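Long-range contacts in antibiotic biosynthesis monooxygenase (Thermus thermophilus, PDB 1IUJ), which is of unproven function but belongs to the antibiotic biosynthesis monooxygenase family and may act as a metal-binding monooxygenase: residues B[1-6]-B[53-58]; B[8-13]-B[48-53]. All blocks are in the same frame, centred on the assembly; numbering follows the deposited sequence.

How the interactions relate
Strands 2-8 and 50-56, neighbours in one antiparallel sheet, supply both contacts, which illustrate how a regular strand pair gives way to a loop at one end. Interaction 1 (1-6 with 53-58) is the regular, ladder-like half; interaction 2 (8-13 with 48-53) is the end where the first strand turns away toward helix 15-29. Along the chain the second is nested inside the loop closed by the first. Their centres lie about 18 Å apart on opposite sides of the chain's centre. M53 belongs to both, and between them N6 N probably donates to V52 O. Residues of both contacts also pack against the second subunit, M53 among them, so this strand pair lies partly at the dimer interface.

Interaction 1: B[1-6]-B[53-58]; sequences MFVTMN and MTLWES
M1 reaches over to L55 on strand 50-56, just beyond a ladder in which F2 pairs with W56 and T4 with T54 through hydrogen bonds. From CB, which passes the carbonyl of W56, the M1 chain continues to CG, only 3.2 Å from W56 O. SD then runs over the isobutyl group of L55, and a bend at chi3 (70°) folds CE back onto it, with CE 3.6 Å from L55 CD2. The short strand axes are antiparallel at 164°. F2 N meets W56 O nearly linearly, and the return bond leaves W56 N for F2 O; the T4-T54 pair repeats the reciprocal pattern. The intervening pairs, V3-L55 and M5-M53, have no such bonds, and V3 CA instead directs its hydrogen at T54 O.

On the face carrying F2, T4, T54 and W56, the indole brings CD1 to the edge of the phenyl ring, 4.1 Å from F2 CD2. Two waters link the polar atoms on this face. The first accepts from W56 NE1 at 2.9 Å, in the plane of the indole, and also bonds T4 OG1. The second joins T4 OG1 to T54 OG1, so one hydroxyl is held by both waters. A chi1 of 58°, which sets T4 OG1 between its own backbone N and carbonyl carbon, puts it within their reach. F62 of helix 59-66 packs on F2 and T4, and A61 on W56, while S58 OG caps A61 N at the start of that helix.

On the opposite face, that of V3, M5, M53 and L55, the M5 and M53 side chains lie side by side, M5 CE 4.0 Å from M53 SD. There M5 packs on L41 of the second subunit and M53 on its counterpart, M53 of the second subunit. Helices on one face and a partner subunit on the other are the hallmark of the ferredoxin-like dimeric alpha-beta barrel.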
loop_
_atom_site.group_PDB
_atom_site.type_symbol
_atom_site.label_atom_id
_atom_site.label_comp_id
_atom_site.label_asym_id
_atom_site.label_seq_id
_atom_site.Cartn_x
_atom_site.Cartn_y
_atom_site.Cartn_z
ATOM N N MET B 1 11.961 1.471 7.648
ATOM C CA MET B 1 11.493 0.776 6.409
ATOM C C MET B 1 10.834 1.766 5.456
ATOM O O MET B 1 10.060 2.632 5.879
ATOM C CB MET B 1 10.565 -0.397 6.760
ATOM C CG MET B 1 10.430 -1.389 5.645
ATOM S SD MET B 1 9.490 -2.902 6.000
ATOM C CE MET B 1 7.939 -2.227 6.126
ATOM N N PHE B 2 11.166 1.659 4.179
ATOM C CA PHE B 2 10.755 2.619 3.162
ATOM C C PHE B 2 9.867 1.861 2.174
ATOM O O PHE B 2 10.162 0.717 1.835
ATOM C CB PHE B 2 12.006 3.195 2.488
ATOM C CG PHE B 2 11.741 4.054 1.279
ATOM C CD1 PHE B 2 11.453 5.415 1.421
ATOM C CD2 PHE B 2 11.857 3.522 0.003
ATOM C CE1 PHE B 2 11.236 6.237 0.301
ATOM C CE2 PHE B 2 11.649 4.333 -1.165
ATOM C CZ PHE B 2 11.341 5.699 -1.004
ATOM N N VAL B 3 8.745 2.450 1.778
ATOM C CA VAL B 3 7.806 1.754 0.903
ATOM C C VAL B 3 7.502 2.601 -0.317
ATOM O O VAL B 3 7.240 3.822 -0.192
ATOM C CB VAL B 3 6.469 1.460 1.657
ATOM C CG1 VAL B 3 5.425 0.871 0.744
ATOM C CG2 VAL B 3 6.716 0.567 2.851
ATOM N N THR B 4 7.488 1.956 -1.474
ATOM C CA THR B 4 6.967 2.587 -2.699
ATOM C C THR B 4 5.667 1.933 -3.120
ATOM O O THR B 4 5.476 0.729 -2.923
ATOM C CB THR B 4 7.944 2.530 -3.880
ATOM O OG1 THR B 4 8.273 1.161 -4.180
ATOM C CG2 THR B 4 9.258 3.180 -3.545
ATOM N N MET B 5 4.764 2.747 -3.638
ATOM C CA MET B 5 3.544 2.244 -4.263
ATOM C C MET B 5 3.463 2.825 -5.658
ATOM O O MET B 5 3.346 4.032 -5.832
ATOM C CB MET B 5 2.310 2.620 -3.442
ATOM C CG MET B 5 2.312 1.992 -2.090
ATOM S SD MET B 5 0.716 2.231 -1.309
ATOM C CE MET B 5 1.141 1.605 0.230
ATOM N N ASN B 6 3.552 1.956 -6.665
ATOM C CA ASN B 6 3.500 2.402 -8.047
ATOM C C ASN B 6 2.114 2.088 -8.529
ATOM O O ASN B 6 1.751 0.899 -8.635
ATOM C CB ASN B 6 4.537 1.647 -8.848
ATOM C CG ASN B 6 4.916 2.346 -10.163
ATOM O OD1 ASN B 6 5.729 1.805 -10.938
ATOM N ND2 ASN B 6 4.364 3.515 -10.420
ATOM N N MET B 53 3.601 -2.703 -4.721
ATOM C CA MET B 53 4.048 -2.195 -3.433
ATOM C C MET B 53 5.357 -2.864 -3.088
ATOM O O MET B 53 5.449 -4.100 -3.083
ATOM C CB MET B 53 3.038 -2.522 -2.340
ATOM C CG MET B 53 3.482 -1.976 -1.015
ATOM S SD MET B 53 2.206 -2.205 0.179
ATOM C CE MET B 53 2.048 -3.959 0.212
ATOM N N THR B 54 6.363 -2.067 -2.773
ATOM C CA THR B 54 7.677 -2.639 -2.517
ATOM C C THR B 54 8.229 -2.092 -1.233
ATOM O O THR B 54 8.128 -0.882 -0.973
ATOM C CB THR B 54 8.612 -2.331 -3.672
ATOM O OG1 THR B 54 8.037 -2.804 -4.901
ATOM C CG2 THR B 54 9.951 -3.136 -3.512
ATOM N N LEU B 55 8.711 -3.001 -0.387
ATOM C CA LEU B 55 9.246 -2.671 0.934
ATOM C C LEU B 55 10.756 -2.753 0.886
ATOM O O LEU B 55 11.301 -3.756 0.422
ATOM C CB LEU B 55 8.735 -3.680 1.975
ATOM C CG LEU B 55 7.334 -3.489 2.554
ATOM C CD1 LEU B 55 6.256 -3.505 1.461
ATOM C CD2 LEU B 55 7.124 -4.627 3.582
ATOM N N TRP B 56 11.408 -1.701 1.369
ATOM C CA TRP B 56 12.881 -1.573 1.339
ATOM C C TRP B 56 13.425 -1.249 2.725
ATOM O O TRP B 56 12.759 -0.601 3.531
ATOM C CB TRP B 56 13.229 -0.388 0.411
ATOM C CG TRP B 56 12.940 -0.652 -1.067
ATOM C CD1 TRP B 56 11.889 -0.190 -1.813
ATOM C CD2 TRP B 56 13.780 -1.376 -1.962
ATOM N NE1 TRP B 56 11.996 -0.639 -3.111
ATOM C CE2 TRP B 56 13.162 -1.355 -3.233
ATOM C CE3 TRP B 56 15.001 -2.052 -1.818
ATOM C CZ2 TRP B 56 13.715 -2.006 -4.346
ATOM C CZ3 TRP B 56 15.548 -2.698 -2.929
ATOM C CH2 TRP B 56 14.914 -2.655 -4.167
ATOM N N GLU B 57 14.671 -1.661 3.007
ATOM C CA GLU B 57 15.299 -1.304 4.282
ATOM C C GLU B 57 15.448 0.209 4.469
ATOM O O GLU B 57 15.398 0.713 5.598
ATOM C CB GLU B 57 16.691 -1.961 4.348
ATOM C CG GLU B 57 17.409 -1.874 5.665
ATOM C CD GLU B 57 17.189 -3.137 6.460
ATOM O OE1 GLU B 57 16.127 -3.221 7.113
ATOM O OE2 GLU B 57 18.057 -4.056 6.399
ATOM N N SER B 58 15.622 0.927 3.351
ATOM C CA SER B 58 15.818 2.369 3.361
ATOM C C SER B 58 15.529 2.976 2.021
ATOM O O SER B 58 15.534 2.285 1.015
ATOM C CB SER B 58 17.256 2.726 3.747
ATOM O OG SER B 58 18.182 2.350 2.716
HETATM O O HOH W 1 10.545 0.120 -5.479
HETATM O O HOH W 2 6.878 -0.334 -5.811
#

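Interaction 2: B[8-13]-B[48-53]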
loop_
_atom_site.group_PDB
_atom_site.type_symbol
_atom_site.label_atom_id
_atom_site.label_comp_id
_atom_site.label_asym_id
_atom_site.label_seq_id
_atom_site.Cartn_x
_atom_site.Cartn_y
_atom_site.Cartn_z
ATOM N N ILE B 8 -0.540 1.857 -11.276
ATOM C CA ILE B 8 -0.445 1.614 -12.712
ATOM C C ILE B 8 -1.851 1.359 -13.226
ATOM O O ILE B 8 -2.447 0.328 -12.887
ATOM C CB ILE B 8 0.512 0.438 -12.978
ATOM C CG1 ILE B 8 1.926 0.795 -12.455
ATOM C CG2 ILE B 8 0.509 0.079 -14.477
ATOM C CD1 ILE B 8 2.822 -0.391 -12.275
ATOM N N PRO B 9 -2.399 2.287 -14.021
ATOM C CA PRO B 9 -3.772 2.181 -14.489
ATOM C C PRO B 9 -3.847 1.304 -15.727
ATOM O O PRO B 9 -4.055 1.802 -16.842
ATOM C CB PRO B 9 -4.144 3.645 -14.811
ATOM C CG PRO B 9 -2.847 4.244 -15.248
ATOM C CD PRO B 9 -1.750 3.523 -14.501
ATOM N N VAL B 10 -3.705 0.006 -15.518
ATOM C CA VAL B 10 -3.835 -0.970 -16.621
ATOM C C VAL B 10 -5.273 -1.391 -16.832
ATOM O O VAL B 10 -5.993 -1.710 -15.871
ATOM C CB VAL B 10 -2.895 -2.189 -16.427
ATOM C CG1 VAL B 10 -3.206 -2.941 -15.158
ATOM C CG2 VAL B 10 -2.942 -3.135 -17.630
ATOM N N ARG B 11 -5.693 -1.379 -18.098
ATOM C CA ARG B 11 -7.039 -1.810 -18.500
ATOM C C ARG B 11 -7.244 -3.309 -18.208
ATOM O O ARG B 11 -6.289 -4.102 -18.260
ATOM C CB ARG B 11 -7.233 -1.498 -19.995
ATOM C CG ARG B 11 -7.258 -0.011 -20.374
ATOM C CD ARG B 11 -7.713 0.215 -21.818
ATOM N NE ARG B 11 -6.865 1.134 -22.590
ATOM C CZ ARG B 11 -7.325 2.012 -23.497
ATOM N NH1 ARG B 11 -6.481 2.800 -24.163
ATOM N NH2 ARG B 11 -8.630 2.117 -23.733
ATOM N N PRO B 12 -8.470 -3.711 -17.860
ATOM C CA PRO B 12 -8.750 -5.100 -17.495
ATOM C C PRO B 12 -8.388 -6.081 -18.609
ATOM O O PRO B 12 -7.987 -7.195 -18.310
ATOM C CB PRO B 12 -10.264 -5.128 -17.233
ATOM C CG PRO B 12 -10.810 -3.856 -17.726
ATOM C CD PRO B 12 -9.664 -2.855 -17.790
ATOM N N GLU B 13 -8.481 -5.640 -19.852
ATOM C CA GLU B 13 -8.165 -6.507 -20.987
ATOM C C GLU B 13 -6.708 -6.986 -20.963
ATOM O O GLU B 13 -6.399 -8.050 -21.514
ATOM C CB GLU B 13 -8.437 -5.793 -22.301
ATOM C CG GLU B 13 -9.919 -5.633 -22.617
ATOM C CD GLU B 13 -10.561 -4.452 -21.916
ATOM O OE1 GLU B 13 -9.840 -3.667 -21.269
ATOM O OE2 GLU B 13 -11.804 -4.302 -22.026
ATOM N N ASP B 48 -9.979 1.060 -11.311
ATOM C CA ASP B 48 -8.934 1.610 -10.437
ATOM C C ASP B 48 -7.591 0.971 -10.766
ATOM O O ASP B 48 -7.544 -0.108 -11.380
ATOM C CB ASP B 48 -9.269 1.359 -8.968
ATOM C CG ASP B 48 -10.514 2.089 -8.537
ATOM O OD1 ASP B 48 -10.697 3.260 -8.969
ATOM O OD2 ASP B 48 -11.351 1.561 -7.770
ATOM N N PRO B 49 -6.501 1.639 -10.407
ATOM C CA PRO B 49 -5.172 1.124 -10.767
ATOM C C PRO B 49 -4.698 -0.078 -9.936
ATOM O O PRO B 49 -5.013 -0.207 -8.753
ATOM C CB PRO B 49 -4.275 2.334 -10.511
ATOM C CG PRO B 49 -4.970 3.025 -9.327
ATOM C CD PRO B 49 -6.409 2.933 -9.700
ATOM N N TYR B 50 -3.902 -0.941 -10.574
ATOM C CA TYR B 50 -3.057 -1.887 -9.828
ATOM C C TYR B 50 -2.090 -1.084 -8.959
ATOM O O TYR B 50 -1.751 0.054 -9.310
ATOM C CB TYR B 50 -2.233 -2.754 -10.817
ATOM C CG TYR B 50 -2.910 -4.039 -11.269
ATOM C CD1 TYR B 50 -3.963 -4.015 -12.180
ATOM C CD2 TYR B 50 -2.482 -5.267 -10.777
ATOM C CE1 TYR B 50 -4.566 -5.221 -12.604
ATOM C CE2 TYR B 50 -3.085 -6.478 -11.185
ATOM C CZ TYR B 50 -4.120 -6.424 -12.083
ATOM O OH TYR B 50 -4.727 -7.625 -12.460
ATOM N N VAL B 51 -1.674 -1.678 -7.848
ATOM C CA VAL B 51 -0.553 -1.140 -7.049
ATOM C C VAL B 51 0.570 -2.136 -6.922
ATOM O O VAL B 51 0.379 -3.247 -6.470
ATOM C CB VAL B 51 -1.011 -0.600 -5.652
ATOM C CG1 VAL B 51 0.187 -0.192 -4.806
ATOM C CG2 VAL B 51 -1.900 0.596 -5.844
ATOM N N VAL B 52 1.780 -1.719 -7.302
ATOM C CA VAL B 52 2.954 -2.539 -7.035
ATOM C C VAL B 52 3.569 -1.918 -5.788
ATOM O O VAL B 52 4.029 -0.749 -5.801
ATOM C CB VAL B 52 3.952 -2.519 -8.175
ATOM C CG1 VAL B 52 5.229 -3.254 -7.744
ATOM C CG2 VAL B 52 3.345 -3.065 -9.490
ATOM N N MET B 53 3.601 -2.703 -4.721
ATOM C CA MET B 53 4.048 -2.195 -3.433
ATOM C C MET B 53 5.357 -2.864 -3.088
ATOM O O MET B 53 5.449 -4.100 -3.083
ATOM C CB MET B 53 3.038 -2.522 -2.340
ATOM C CG MET B 53 3.482 -1.976 -1.015
ATOM S SD MET B 53 2.206 -2.205 0.179
ATOM C CE MET B 53 2.048 -3.959 0.212
HETATM O O HOH W 3 -5.815 -0.970 -13.242
#
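I8 O is shared by two donors, one from its own segment and one from the other strand, each through a weak bond. V10 N turns back to I8 O at 2.9 Å, making P9 the centre of an inverse gamma turn, and Y50 N reaches the same oxygen with an N-H...O angle of only 125°. The opposite bond of the I8-Y50 pair is much straighter: I8 N points at Y50 O, 2.9 Å away, from a position tilted off the carbonyl plane. Beyond this pair the proline rings of P9 and P49 touch only loosely.

A water bridges the parting segments, donating to V10 O and to D48 O, each at 2.7 Å, and weakly accepting from Y50 N. It lies at the edge of the Y50 ring, in its plane. The contact ties the start of the first beta-alpha connection of the ferredoxin-like fold, where strand 2-8 ends and the chain heads for helix 15-29, to the beginning of strand 50-56. V10 turns CG1 between its backbone N and carbonyl carbon (chi1 61°), and this methyl presses against the tyrosine, 3.3 Å from Y50 CD1, a tight fit. I8 CD1 meanwhile crosses to V52 CG2 at 3.9 Å. F18 of helix 15-29 packs on I8, V10 and Y50 alike, and the phenol OH of Y50 is hydrogen-bonded to E19 on the same helix.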